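Local coordinates for membrane lipoprotein family protein (Aeropyrum pernix, PDB 4PEV), which binds adenosine and probably serves as the lipid-anchored solute-binding component of an ABC transporter, at residues D194-P197 / L198-F201; Q399-D402 / T403-I407; S406-E409 / E410-G414. All coordinates share one frame; numbering follows the deposited sequence.

Interaction 1. Residues D194-P197 / L198-F201; sequences DIPP and LWRF. With ADN (adenosine), chain F.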
loop_
_atom_site.group_PDB
_atom_site.type_symbol
_atom_site.label_atom_id
_atom_site.label_comp_id
_atom_site.label_asym_id
_atom_site.label_seq_id
_atom_site.Cartn_x
_atom_site.Cartn_y
_atom_site.Cartn_z
ATOM N N ASP C 194 -10.682 -4.634 7.286
ATOM C CA ASP C 194 -9.922 -5.233 8.371
ATOM C C ASP C 194 -9.408 -6.628 7.987
ATOM O O ASP C 194 -10.045 -7.646 8.264
ATOM C CB ASP C 194 -10.790 -5.298 9.622
ATOM C CG ASP C 194 -9.995 -5.661 10.853
ATOM O OD1 ASP C 194 -8.978 -6.402 10.718
ATOM O OD2 ASP C 194 -10.391 -5.187 11.950
ATOM N N ILE C 195 -8.237 -6.663 7.366
ATOM C CA ILE C 195 -7.670 -7.894 6.843
ATOM C C ILE C 195 -6.160 -7.911 7.059
ATOM O O ILE C 195 -5.581 -6.856 7.321
ATOM C CB ILE C 195 -7.993 -8.024 5.353
ATOM C CG1 ILE C 195 -7.551 -6.776 4.571
ATOM C CG2 ILE C 195 -9.488 -8.226 5.167
ATOM C CD1 ILE C 195 -7.398 -7.037 3.086
ATOM N N PRO C 196 -5.519 -9.103 6.946
ATOM C CA PRO C 196 -4.104 -9.295 7.294
ATOM C C PRO C 196 -3.096 -8.303 6.754
ATOM O O PRO C 196 -2.250 -7.866 7.523
ATOM C CB PRO C 196 -3.807 -10.710 6.792
ATOM C CG PRO C 196 -5.089 -11.419 7.034
ATOM C CD PRO C 196 -6.157 -10.412 6.672
ATOM N N PRO C 197 -3.170 -7.935 5.464
ATOM C CA PRO C 197 -2.160 -6.975 4.990
ATOM C C PRO C 197 -2.255 -5.658 5.733
ATOM O O PRO C 197 -1.230 -5.082 6.109
ATOM C CB PRO C 197 -2.502 -6.778 3.524
ATOM C CG PRO C 197 -3.383 -7.938 3.159
ATOM C CD PRO C 197 -4.125 -8.298 4.406
ATOM N N LEU C 198 -3.477 -5.205 5.976
ATOM C CA LEU C 198 -3.679 -3.975 6.738
ATOM C C LEU C 198 -3.310 -4.111 8.207
ATOM O O LEU C 198 -2.962 -3.106 8.846
ATOM C CB LEU C 198 -5.104 -3.444 6.578
ATOM C CG LEU C 198 -5.209 -2.511 5.361
ATOM C CD1 LEU C 198 -4.849 -3.197 4.052
ATOM C CD2 LEU C 198 -6.599 -1.929 5.265
ATOM N N TRP C 199 -3.366 -5.330 8.749
ATOM C CA TRP C 199 -2.829 -5.562 10.083
ATOM C C TRP C 199 -1.350 -5.178 10.065
ATOM O O TRP C 199 -0.871 -4.466 10.944
ATOM C CB TRP C 199 -2.954 -7.011 10.515
ATOM C CG TRP C 199 -4.335 -7.561 10.566
ATOM C CD1 TRP C 199 -5.502 -6.869 10.494
ATOM C CD2 TRP C 199 -4.693 -8.938 10.747
ATOM N NE1 TRP C 199 -6.580 -7.732 10.592
ATOM C CE2 TRP C 199 -6.108 -9.008 10.753
ATOM C CE3 TRP C 199 -3.952 -10.126 10.896
ATOM C CZ2 TRP C 199 -6.803 -10.224 10.893
ATOM C CZ3 TRP C 199 -4.639 -11.336 11.033
ATOM C CH2 TRP C 199 -6.054 -11.372 11.028
ATOM N N ARG C 200 -0.636 -5.627 9.041
ATOM C CA ARG C 200 0.785 -5.339 8.930
ATOM C C ARG C 200 1.077 -3.849 8.763
ATOM O O ARG C 200 2.043 -3.341 9.343
ATOM C CB ARG C 200 1.404 -6.136 7.784
ATOM C CG ARG C 200 1.324 -7.631 8.018
ATOM C CD ARG C 200 2.275 -8.436 7.143
ATOM N NE ARG C 200 1.703 -8.756 5.843
ATOM C CZ ARG C 200 0.702 -9.603 5.660
ATOM N NH1 ARG C 200 0.143 -10.214 6.701
ATOM N NH2 ARG C 200 0.253 -9.837 4.430
ATOM N N PHE C 201 0.250 -3.157 7.975
ATOM C CA PHE C 201 0.361 -1.701 7.843
ATOM C C PHE C 201 0.179 -1.081 9.213
ATOM O O PHE C 201 1.040 -0.343 9.672
ATOM C CB PHE C 201 -0.687 -1.104 6.872
ATOM C CG PHE C 201 -0.301 -1.187 5.411
ATOM C CD1 PHE C 201 0.671 -0.352 4.885
ATOM C CD2 PHE C 201 -0.927 -2.091 4.551
ATOM C CE1 PHE C 201 1.014 -0.418 3.536
ATOM C CE2 PHE C 201 -0.581 -2.164 3.209
ATOM C CZ PHE C 201 0.386 -1.324 2.698
HETATM O "O5'" ADN F . -4.307 0.872 -0.448
HETATM C "C5'" ADN F . -3.704 0.305 0.731
HETATM C "C4'" ADN F . -3.643 -1.226 0.769
HETATM O "O4'" ADN F . -4.945 -1.814 0.824
HETATM C "C3'" ADN F . -2.969 -1.925 -0.408
HETATM O "O3'" ADN F . -1.541 -1.901 -0.310
HETATM C "C2'" ADN F . -3.565 -3.327 -0.329
HETATM O "O2'" ADN F . -2.898 -4.173 0.618
HETATM C "C1'" ADN F . -4.972 -3.063 0.139
HETATM N N9 ADN F . -5.901 -2.944 -1.001
HETATM C C8 ADN F . -6.099 -1.864 -1.793
HETATM N N7 ADN F . -7.046 -2.111 -2.737
HETATM C C5 ADN F . -7.467 -3.378 -2.532
HETATM C C6 ADN F . -8.442 -4.301 -3.150
HETATM N N6 ADN F . -9.171 -3.897 -4.207
HETATM N N1 ADN F . -8.567 -5.550 -2.635
HETATM C C2 ADN F . -7.834 -5.975 -1.584
HETATM N N3 ADN F . -6.932 -5.196 -0.975
HETATM C C4 ADN F . -6.705 -3.921 -1.394
#

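Interaction 2. Residues Q399-D402 / T403-I407; sequences QDHD and TYDSI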
loop_
_atom_site.group_PDB
_atom_site.type_symbol
_atom_site.label_atom_id
_atom_site.label_comp_id
_atom_site.label_asym_id
_atom_site.label_seq_id
_atom_site.Cartn_x
_atom_site.Cartn_y
_atom_site.Cartn_z
ATOM N N GLN C 399 -0.787 -14.125 13.612
ATOM C CA GLN C 399 -1.405 -15.392 13.215
ATOM C C GLN C 399 -2.920 -15.203 13.095
ATOM O O GLN C 399 -3.511 -15.485 12.067
ATOM C CB GLN C 399 -1.107 -16.476 14.268
ATOM C CG GLN C 399 0.354 -16.584 14.723
ATOM C CD GLN C 399 1.116 -17.769 14.128
ATOM O OE1 GLN C 399 0.526 -18.726 13.617
ATOM N NE2 GLN C 399 2.445 -17.708 14.209
ATOM N N ASP C 400 -3.520 -14.724 14.187
ATOM C CA ASP C 400 -4.958 -14.498 14.319
ATOM C C ASP C 400 -5.214 -13.009 14.312
ATOM O O ASP C 400 -4.288 -12.209 14.375
ATOM C CB ASP C 400 -5.474 -14.988 15.689
ATOM C CG ASP C 400 -5.342 -16.478 15.891
ATOM O OD1 ASP C 400 -6.306 -17.213 15.574
ATOM O OD2 ASP C 400 -4.295 -16.911 16.423
ATOM N N HIS C 401 -6.491 -12.657 14.323
ATOM C CA HIS C 401 -6.911 -11.304 14.640
ATOM C C HIS C 401 -6.615 -10.948 16.100
ATOM O O HIS C 401 -6.318 -9.795 16.411
ATOM C CB HIS C 401 -8.401 -11.133 14.363
ATOM C CG HIS C 401 -8.834 -9.707 14.326
ATOM N ND1 HIS C 401 -8.964 -8.942 15.464
ATOM C CD2 HIS C 401 -9.137 -8.895 13.288
ATOM C CE1 HIS C 401 -9.348 -7.723 15.130
ATOM N NE2 HIS C 401 -9.459 -7.667 13.815
ATOM N N ASP C 402 -6.711 -11.939 16.984
ATOM C CA ASP C 402 -6.517 -11.740 18.431
ATOM C C ASP C 402 -5.069 -11.389 18.775
ATOM O O ASP C 402 -4.820 -10.549 19.641
ATOM C CB ASP C 402 -6.997 -12.973 19.218
ATOM C CG ASP C 402 -8.527 -13.157 19.147
ATOM O OD1 ASP C 402 -9.094 -13.141 18.025
ATOM O OD2 ASP C 402 -9.167 -13.310 20.214
ATOM N N THR C 403 -4.128 -12.020 18.079
ATOM C CA THR C 403 -2.711 -11.687 18.181
ATOM C C THR C 403 -2.419 -10.253 17.707
ATOM O O THR C 403 -1.717 -9.498 18.385
ATOM C CB THR C 403 -1.890 -12.649 17.305
ATOM O OG1 THR C 403 -2.414 -13.976 17.442
ATOM C CG2 THR C 403 -0.395 -12.610 17.658
ATOM N N TYR C 404 -2.936 -9.904 16.527
ATOM C CA TYR C 404 -2.850 -8.540 15.990
ATOM C C TYR C 404 -3.377 -7.526 16.973
ATOM O O TYR C 404 -2.735 -6.513 17.215
ATOM C CB TYR C 404 -3.644 -8.432 14.684
ATOM C CG TYR C 404 -4.119 -7.039 14.284
ATOM C CD1 TYR C 404 -3.220 -6.000 14.039
ATOM C CD2 TYR C 404 -5.475 -6.785 14.102
ATOM C CE1 TYR C 404 -3.666 -4.743 13.649
ATOM C CE2 TYR C 404 -5.931 -5.532 13.719
ATOM C CZ TYR C 404 -5.029 -4.514 13.486
ATOM O OH TYR C 404 -5.516 -3.284 13.098
ATOM N N ASP C 405 -4.549 -7.803 17.531
ATOM C CA ASP C 405 -5.177 -6.893 18.488
ATOM C C ASP C 405 -4.324 -6.615 19.716
ATOM O O ASP C 405 -4.343 -5.499 20.238
ATOM C CB ASP C 405 -6.538 -7.429 18.945
ATOM C CG ASP C 405 -7.699 -6.851 18.151
ATOM O OD1 ASP C 405 -7.472 -6.019 17.239
ATOM O OD2 ASP C 405 -8.853 -7.219 18.460
ATOM N N SER C 406 -3.586 -7.614 20.185
ATOM C CA SER C 406 -2.788 -7.433 21.396
ATOM C C SER C 406 -1.393 -6.865 21.100
ATOM O O SER C 406 -0.803 -6.232 21.962
ATOM C CB SER C 406 -2.725 -8.725 22.225
ATOM O OG SER C 406 -2.395 -9.828 21.413
ATOM N N ILE C 407 -0.869 -7.062 19.896
ATOM C CA ILE C 407 0.322 -6.305 19.492
ATOM C C ILE C 407 0.059 -4.786 19.538
ATOM O O ILE C 407 0.928 -4.018 19.945
ATOM C CB ILE C 407 0.835 -6.703 18.093
ATOM C CG1 ILE C 407 1.405 -8.129 18.124
ATOM C CG2 ILE C 407 1.902 -5.719 17.606
ATOM C CD1 ILE C 407 1.838 -8.685 16.776
#

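Interaction 3. Residues S406-E409 / E410-G414; sequences SIIE and ELKAG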
loop_
_atom_site.group_PDB
_atom_site.type_symbol
_atom_site.label_atom_id
_atom_site.label_comp_id
_atom_site.label_asym_id
_atom_site.label_seq_id
_atom_site.Cartn_x
_atom_site.Cartn_y
_atom_site.Cartn_z
ATOM N N SER C 406 -3.586 -7.614 20.185
ATOM C CA SER C 406 -2.788 -7.433 21.396
ATOM C C SER C 406 -1.393 -6.865 21.100
ATOM O O SER C 406 -0.803 -6.232 21.962
ATOM C CB SER C 406 -2.725 -8.725 22.225
ATOM O OG SER C 406 -2.395 -9.828 21.413
ATOM N N ILE C 407 -0.869 -7.062 19.896
ATOM C CA ILE C 407 0.322 -6.305 19.492
ATOM C C ILE C 407 0.059 -4.786 19.538
ATOM O O ILE C 407 0.928 -4.018 19.945
ATOM C CB ILE C 407 0.835 -6.703 18.093
ATOM C CG1 ILE C 407 1.405 -8.129 18.124
ATOM C CG2 ILE C 407 1.902 -5.719 17.606
ATOM C CD1 ILE C 407 1.838 -8.685 16.776
ATOM N N ILE C 408 -1.134 -4.362 19.140
ATOM C CA ILE C 408 -1.502 -2.958 19.209
ATOM C C ILE C 408 -1.619 -2.444 20.657
ATOM O O ILE C 408 -1.129 -1.349 20.945
ATOM C CB ILE C 408 -2.818 -2.685 18.438
ATOM C CG1 ILE C 408 -2.661 -3.072 16.960
ATOM C CG2 ILE C 408 -3.265 -1.229 18.594
ATOM C CD1 ILE C 408 -1.493 -2.415 16.260
ATOM N N GLU C 409 -2.270 -3.204 21.550
ATOM C CA GLU C 409 -2.308 -2.864 22.996
ATOM C C GLU C 409 -0.906 -2.553 23.516
ATOM O O GLU C 409 -0.692 -1.579 24.252
ATOM C CB GLU C 409 -2.870 -4.021 23.832
ATOM C CG GLU C 409 -4.391 -4.101 23.952
ATOM C CD GLU C 409 -4.879 -5.440 24.544
ATOM O OE1 GLU C 409 -4.304 -5.935 25.554
ATOM O OE2 GLU C 409 -5.848 -6.012 23.993
ATOM N N GLU C 410 0.036 -3.403 23.111
ATOM C CA GLU C 410 1.417 -3.345 23.561
ATOM C C GLU C 410 2.166 -2.168 22.973
ATOM O O GLU C 410 2.896 -1.492 23.682
ATOM C CB GLU C 410 2.157 -4.647 23.199
ATOM C CG GLU C 410 1.643 -5.901 23.909
ATOM C CD GLU C 410 1.631 -5.760 25.423
ATOM O OE1 GLU C 410 2.619 -5.235 25.994
ATOM O OE2 GLU C 410 0.624 -6.170 26.039
ATOM N N LEU C 411 2.004 -1.942 21.673
ATOM C CA LEU C 411 2.578 -0.757 21.013
ATOM C C LEU C 411 1.976 0.546 21.537
ATOM O O LEU C 411 2.698 1.511 21.760
ATOM C CB LEU C 411 2.393 -0.833 19.504
ATOM C CG LEU C 411 3.234 -1.898 18.812
ATOM C CD1 LEU C 411 3.019 -1.833 17.311
ATOM C CD2 LEU C 411 4.702 -1.718 19.123
ATOM N N LYS C 412 0.660 0.570 21.742
ATOM C CA LYS C 412 0.016 1.707 22.396
ATOM C C LYS C 412 0.621 1.976 23.773
ATOM O O LYS C 412 0.647 3.112 24.222
ATOM C CB LYS C 412 -1.482 1.472 22.553
ATOM C CG LYS C 412 -2.297 1.647 21.285
ATOM C CD LYS C 412 -3.769 1.843 21.621
ATOM C CE LYS C 412 -4.650 1.844 20.377
ATOM N NZ LYS C 412 -6.000 2.384 20.695
ATOM N N ALA C 413 1.090 0.916 24.432
ATOM C CA ALA C 413 1.734 1.009 25.739
ATOM C C ALA C 413 3.228 1.340 25.671
ATOM O O ALA C 413 3.882 1.393 26.695
ATOM C CB ALA C 413 1.543 -0.302 26.491
ATOM N N GLY C 414 3.786 1.527 24.485
ATOM C CA GLY C 414 5.212 1.829 24.366
ATOM C C GLY C 414 6.132 0.624 24.467
ATOM O O GLY C 414 7.364 0.766 24.523
#

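Interaction 1. Residues D194-P197 / L198-F201
Trp-199 and Asp-194 meet where the loop after strand 186-191 turns into helix 196-214. NE1 of the indole gives its hydrogen to OD1 of Asp-194 at 2.7 Å, with the oxygen lying in the ring plane. The carboxylate stands nearly perpendicular to that ring, 88° between the planes, and is met nearly along its own C-O axis. A short acidic chain suits this place: with CG anti to the backbone N (chi1 -169°), Asp-194 reaches forward to the indole with one oxygen and leaves OD2 for His-401.

One face of the same indole rests on Pro-196. CA of Pro-196 lies over the five-membered ring of Trp-199 in a CH-pi contact, 3.8 Å from the centroid, while CG of the pyrrolidine follows alongside at 4.0 Å from Trp-199 CZ3. Proline fits the first turn of a helix, where no preceding carbonyl asks for its missing N-H. Ile-195 is the N-cap residue, and its carbonyl O takes the N-H of Trp-199 at 3.0 Å.

Arg-200 folds back with a bend at chi3, laying its guanidinium over CA of Pro-197; NE forms a salt bridge with Glu-159.

Another flank of the turn lines the adenosine pocket. Leu-198 CD1 comes to 3.5 Å from O4' of the ribose, and Phe-201 CZ to 3.6 Å from its O3', apolar walls for the sugar. This turn starts the helix of the beta-alpha-beta unit 186-191, 196-214, 222-226, with Tyr-226 of strand 222-226, Val-254 of strand 248-254 and helix 159-181 packed around it.

Interaction 2. Residues Q399-D402 / T403-I407
The first turn of helix 401-412 closes with Asp-405 N bonded to His-401 O at 2.9 Å, after a weak bond of 3.4 Å from Tyr-404 N to the O of the N-cap residue, Asp-400.

Three residues apart, the side chains of His-401 and Tyr-404 run side by side, pointing the same way, but their rings are turned at 87° to each other. The result is a T-shaped stack: the edge of the phenol ring meets the imidazole face, its CD2 over the ring centre, with centroids 5.4 Å apart. Both side chains have CG anti to the backbone N (chi1 -165° and 157°), which sends the two rings off the same flank of the helix.

Asp-405, one turn after His-401, brings its carboxylate to the ND1-CE1 side of the imidazole, OD1 3.3 Å from CE1 of His-401. NE2 is hydrogen-bonded to Asp-194, and the two acids together would probably favour a protonated imidazole. Asp-400, though its side chain makes no capping bond, and Asp-402 would be expected to sit well at the positive end of the helix. Ser-406 turns its hydroxyl back over the helix, OG lying 3.1 Å from both Asp-402 O and Thr-403 O, so its single proton has two acceptors to choose between.

Tyrosine can stack while carrying a polar tip: its OH is hydrogen-bonded to His-202 of helix 196-214 and to Tyr-226 of strand 222-226. Its ring also stacks on Trp-199, and with Ile-407 it packs on Ile-203, seating this turn against helix 196-214.

Interaction 3. Residues S406-E409 / E410-G414
Lys-412 lies across Ile-408 in the last turn of helix 401-412, which ends in a Schellman motif at Gly-414. Its side chain can be traced from the backbone outward. CB of Lys-412 starts 3.3 Å from the carbonyl O of Ile-408, the same oxygen that receives the N-H of Lys-412 in a nearly straight bond of 169°. CG of Lys-412 stays beside that oxygen and also comes to the branch methyl of its neighbour, 4.1 Å from Ile-408 CG2. From CG on, the chain is extended, so CD moves off the carbonyl while CE of Lys-412 arrives at 3.8 Å from Ile-408 CG2. Beyond this methyl NZ leads away from the turn. A long flexible chain suits such an exposed position: its methylenes touch one isoleucine methyl, and its charge can stay at the surface.

Leu-411 takes the buried side. It runs alongside Ile-407, pointing the same way, with CD1 4.1 Å from CG2 of Ile-407. These branched apolar residues suit the face turned to helix 196-214, where Ile-408 and Leu-411 both pack on Leu-206.

Glu-410 bends at chi2 (-55°), which curls its carboxylate round so that OE1 is hydrogen-bonded to Asn-415. The carboxylates of Glu-409 and Glu-410 remain apart, their like charges not in contact.

At the C-terminal end the ladder becomes less regular: Ala-413 N makes only weak bonds, to Glu-409 O and to Glu-410 O. Gly-414 then adopts positive phi (80°), a conformation in which a CB would press on the preceding carbonyl, and so glycine belongs here. Gly-414 N donates to Leu-411 O at 2.9 Å, an oxygen that also receives NE2 of Gln-210.

Overall arrangement
Following the chain, interaction 1 comes first, at the start of helix 196-214 beside the adenosine; interactions 2 and 3 come some two hundred residues later, at the beginning and end of helix 401-412. All three are local turns, so none closes a long loop and none encloses another; interaction 1 precedes the other two, which overlap at Ser-406 and Ile-407. In space the distant turns meet: interactions 1 and 2 have centres about 11 Å apart and touch directly, Trp-199 CZ3 packing 3.5 Å from Asp-400 O. Interaction 3, its centre about 16 Å from that of interaction 1, continues the C-terminal helix along helix 196-214, away from the pocket.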